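Local coordinates for methylxanthine N3-demethylase NdmB (Pseudomonas putida, PDB 6ICL), which removes the N3-methyl group of theobromine and related methylxanthines as formaldehyde, acting as a Rieske non-heme iron oxygenase in caffeine degradation, at residues Ala199-Gly204 with Asp312-Val317. Numbering follows the deposited sequence.
With FE (Fe (III) ion), chain C.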
ATOM      1  N   ALA A 199     -13.346 -21.338 -27.749  1.00 40.51           N
ATOM      2  CA  ALA A 199     -13.560 -20.241 -28.697  1.00 40.77           C
ATOM      3  C   ALA A 199     -13.795 -18.920 -27.977  1.00 41.72           C
ATOM      4  O   ALA A 199     -13.491 -17.844 -28.517  1.00 38.13           O
ATOM      5  CB  ALA A 199     -14.740 -20.564 -29.622  1.00 43.78           C
ATOM      6  N   PHE A 200     -14.295 -18.977 -26.744  1.00 38.02           N
ATOM      7  CA  PHE A 200     -14.661 -17.762 -26.026  1.00 40.39           C
ATOM      8  C   PHE A 200     -13.658 -17.388 -24.947  1.00 40.21           C
ATOM      9  O   PHE A 200     -13.395 -16.197 -24.743  1.00 38.66           O
ATOM     10  CB  PHE A 200     -16.082 -17.935 -25.456  1.00 40.24           C
ATOM     11  CG  PHE A 200     -17.040 -18.499 -26.496  1.00 42.90           C
ATOM     12  CD1 PHE A 200     -17.595 -17.668 -27.469  1.00 38.91           C
ATOM     13  CD2 PHE A 200     -17.288 -19.872 -26.568  1.00 44.96           C
ATOM     14  CE1 PHE A 200     -18.420 -18.199 -28.478  1.00 41.97           C
ATOM     15  CE2 PHE A 200     -18.115 -20.408 -27.570  1.00 41.59           C
ATOM     16  CZ  PHE A 200     -18.679 -19.577 -28.508  1.00 43.86           C
ATOM     17  N   VAL A 201     -13.086 -18.374 -24.259  1.00 39.38           N
ATOM     18  CA  VAL A 201     -12.117 -18.086 -23.201  1.00 38.91           C
ATOM     19  C   VAL A 201     -10.693 -18.020 -23.751  1.00 40.00           C
ATOM     20  O   VAL A 201      -9.887 -17.196 -23.301  1.00 38.33           O
ATOM     21  CB  VAL A 201     -12.238 -19.139 -22.080  1.00 34.69           C
ATOM     22  CG1 VAL A 201     -11.188 -18.893 -20.965  1.00 34.34           C
ATOM     23  CG2 VAL A 201     -13.656 -19.151 -21.506  1.00 32.17           C
ATOM     24  N   HIS A 202     -10.371 -18.869 -24.745  1.00 36.08           N
ATOM     25  CA  HIS A 202      -9.001 -19.027 -25.237  1.00 39.39           C
ATOM     26  C   HIS A 202      -8.835 -18.696 -26.722  1.00 44.55           C
ATOM     27  O   HIS A 202      -8.053 -19.373 -27.396  1.00 46.56           O
ATOM     28  CB  HIS A 202      -8.518 -20.474 -25.017  1.00 36.29           C
ATOM     29  CG  HIS A 202      -8.639 -20.973 -23.604  1.00 38.44           C
ATOM     30  ND1 HIS A 202      -8.006 -20.362 -22.536  1.00 33.29           N
ATOM     31  CD2 HIS A 202      -9.309 -22.033 -23.082  1.00 39.59           C
ATOM     32  CE1 HIS A 202      -8.283 -21.026 -21.422  1.00 35.54           C
ATOM     33  NE2 HIS A 202      -9.085 -22.039 -21.719  1.00 33.46           N
ATOM     34  N   PRO A 203      -9.507 -17.681 -27.285  1.00 47.37           N
ATOM     35  CA  PRO A 203      -9.512 -17.579 -28.760  1.00 50.24           C
ATOM     36  C   PRO A 203      -8.130 -17.403 -29.379  1.00 56.54           C
ATOM     37  O   PRO A 203      -7.824 -18.059 -30.384  1.00 63.81           O
ATOM     38  CB  PRO A 203     -10.417 -16.368 -29.030  1.00 46.30           C
ATOM     39  CG  PRO A 203     -10.372 -15.561 -27.780  1.00 49.60           C
ATOM     40  CD  PRO A 203     -10.246 -16.569 -26.661  1.00 45.30           C
ATOM     41  N   GLY A 204      -7.277 -16.563 -28.813  1.00 56.92           N
ATOM     42  CA  GLY A 204      -5.953 -16.418 -29.382  1.00 58.44           C
ATOM     43  C   GLY A 204      -4.886 -17.333 -28.813  1.00 55.96           C
ATOM     44  O   GLY A 204      -3.698 -17.130 -29.089  1.00 58.41           O
ATOM     45  N   ASP A 312      -4.706 -18.151 -16.716  1.00 31.65           N
ATOM     46  CA  ASP A 312      -5.142 -16.785 -16.453  1.00 37.48           C
ATOM     47  C   ASP A 312      -6.321 -16.377 -17.324  1.00 36.55           C
ATOM     48  O   ASP A 312      -7.062 -15.473 -16.935  1.00 35.61           O
ATOM     49  CB  ASP A 312      -3.991 -15.789 -16.650  1.00 36.62           C
ATOM     50  CG  ASP A 312      -2.977 -15.841 -15.518  1.00 43.11           C
ATOM     51  OD1 ASP A 312      -3.324 -16.297 -14.394  1.00 42.61           O
ATOM     52  OD2 ASP A 312      -1.823 -15.426 -15.771  1.00 47.93           O
ATOM     53  N   GLU A 313      -6.525 -17.033 -18.473  1.00 33.51           N
ATOM     54  CA  GLU A 313      -7.745 -16.783 -19.250  1.00 37.20           C
ATOM     55  C   GLU A 313      -8.970 -17.425 -18.591  1.00 30.02           C
ATOM     56  O   GLU A 313     -10.025 -16.795 -18.491  1.00 34.50           O
ATOM     57  CB  GLU A 313      -7.557 -17.282 -20.687  1.00 34.03           C
ATOM     58  CG  GLU A 313      -6.531 -16.466 -21.440  1.00 38.30           C
ATOM     59  CD  GLU A 313      -6.114 -17.101 -22.744  1.00 40.50           C
ATOM     60  OE1 GLU A 313      -6.340 -18.317 -22.939  1.00 36.73           O
ATOM     61  OE2 GLU A 313      -5.541 -16.377 -23.569  1.00 46.78           O
ATOM     62  N   ASP A 314      -8.836 -18.658 -18.103  1.00 30.35           N
ATOM     63  CA  ASP A 314      -9.954 -19.331 -17.442  1.00 31.70           C
ATOM     64  C   ASP A 314     -10.315 -18.680 -16.112  1.00 33.94           C
ATOM     65  O   ASP A 314     -11.498 -18.600 -15.757  1.00 32.98           O
ATOM     66  CB  ASP A 314      -9.611 -20.797 -17.196  1.00 35.07           C
ATOM     67  CG  ASP A 314      -9.723 -21.666 -18.450  1.00 38.62           C
ATOM     68  OD1 ASP A 314     -10.719 -21.565 -19.198  1.00 40.21           O
ATOM     69  OD2 ASP A 314      -8.819 -22.476 -18.664  1.00 38.97           O
ATOM     70  N   GLN A 315      -9.311 -18.262 -15.330  1.00 32.42           N
ATOM     71  CA  GLN A 315      -9.537 -17.930 -13.927  1.00 28.78           C
ATOM     72  C   GLN A 315     -10.685 -16.944 -13.694  1.00 31.40           C
ATOM     73  O   GLN A 315     -11.583 -17.260 -12.904  1.00 30.63           O
ATOM     74  CB  GLN A 315      -8.249 -17.386 -13.288  1.00 29.52           C
ATOM     75  CG  GLN A 315      -8.461 -17.097 -11.776  1.00 31.73           C
ATOM     76  CD  GLN A 315      -7.170 -16.742 -11.033  1.00 35.67           C
ATOM     77  OE1 GLN A 315      -6.141 -16.548 -11.661  1.00 37.04           O
ATOM     78  NE2 GLN A 315      -7.227 -16.685  -9.681  1.00 33.64           N
ATOM     79  N   PRO A 316     -10.720 -15.762 -14.310  1.00 32.38           N
ATOM     80  CA  PRO A 316     -11.814 -14.832 -13.975  1.00 33.81           C
ATOM     81  C   PRO A 316     -13.178 -15.311 -14.455  1.00 33.55           C
ATOM     82  O   PRO A 316     -14.190 -14.970 -13.838  1.00 31.08           O
ATOM     83  CB  PRO A 316     -11.395 -13.531 -14.669  1.00 36.72           C
ATOM     84  CG  PRO A 316     -10.495 -13.990 -15.794  1.00 35.24           C
ATOM     85  CD  PRO A 316      -9.758 -15.164 -15.252  1.00 31.39           C
ATOM     86  N   VAL A 317     -13.243 -16.106 -15.523  1.00 31.98           N
ATOM     87  CA  VAL A 317     -14.539 -16.619 -15.968  1.00 31.10           C
ATOM     88  C   VAL A 317     -15.066 -17.647 -14.977  1.00 30.56           C
ATOM     89  O   VAL A 317     -16.223 -17.579 -14.536  1.00 29.88           O
ATOM     90  CB  VAL A 317     -14.421 -17.197 -17.389  1.00 35.13           C
ATOM     91  CG1 VAL A 317     -15.771 -17.784 -17.847  1.00 31.25           C
ATOM     92  CG2 VAL A 317     -13.944 -16.094 -18.344  1.00 35.77           C
TER
HETATM   93 FE    FE C 401      -9.749 -23.284 -20.455  1.00 32.65          FE
HETATM   94  O   HOH W   1      -8.766 -25.106 -20.298  1.00 39.71           O
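His202 and Asp314 meet at the ferric ion, each binding it from its own segment. The imidazole contributes NE2, with His202 NE2 1.9 Å from the iron, while the carboxylate chelates through both oxygens, Asp314 OD1 at 2.3 Å and OD2 at 2.2 Å. Ring and carboxylate planes stand 87° apart. His197 completes the two-histidine, one-carboxylate facial triad of Rieske oxygenases, and a water 2.1 Å from the iron is a further ligand.

In the second shell, Glu313 holds the far side of the imidazole. His202 ND1 donates to Glu313 OE1 at 2.7 Å with an N-H...O angle of 170°, and the acceptor lies almost in the ring plane. On the glutamate, the donor arrives from the anti side of OE1, somewhat out of the carboxylate plane. The chain, extended beyond CG, carries this oxygen to the imidazole edge, while OE2 bonds to Thr205. An alanine in place of Glu313 would probably leave His202 ND1 without its acceptor and the ring less restrained in rotation about its iron bond.

Val201 packs beside both ligands. Anti to the backbone N (chi1 178°), Val201 CG1 sits over one face of the His202 ring, toward its rim, and lies 3.2 Å from Asp314 OD1, which also accepts from Asn191. Pro106 and Tyr107 of the second subunit pack on Val201 and Val317, respectively, bringing that subunit's Rieske cluster region against the iron site, consistent with electron transfer between subunits. Bonded to a carboxylate at ND1, His202 is likely to be a more electron-rich ligand for the iron.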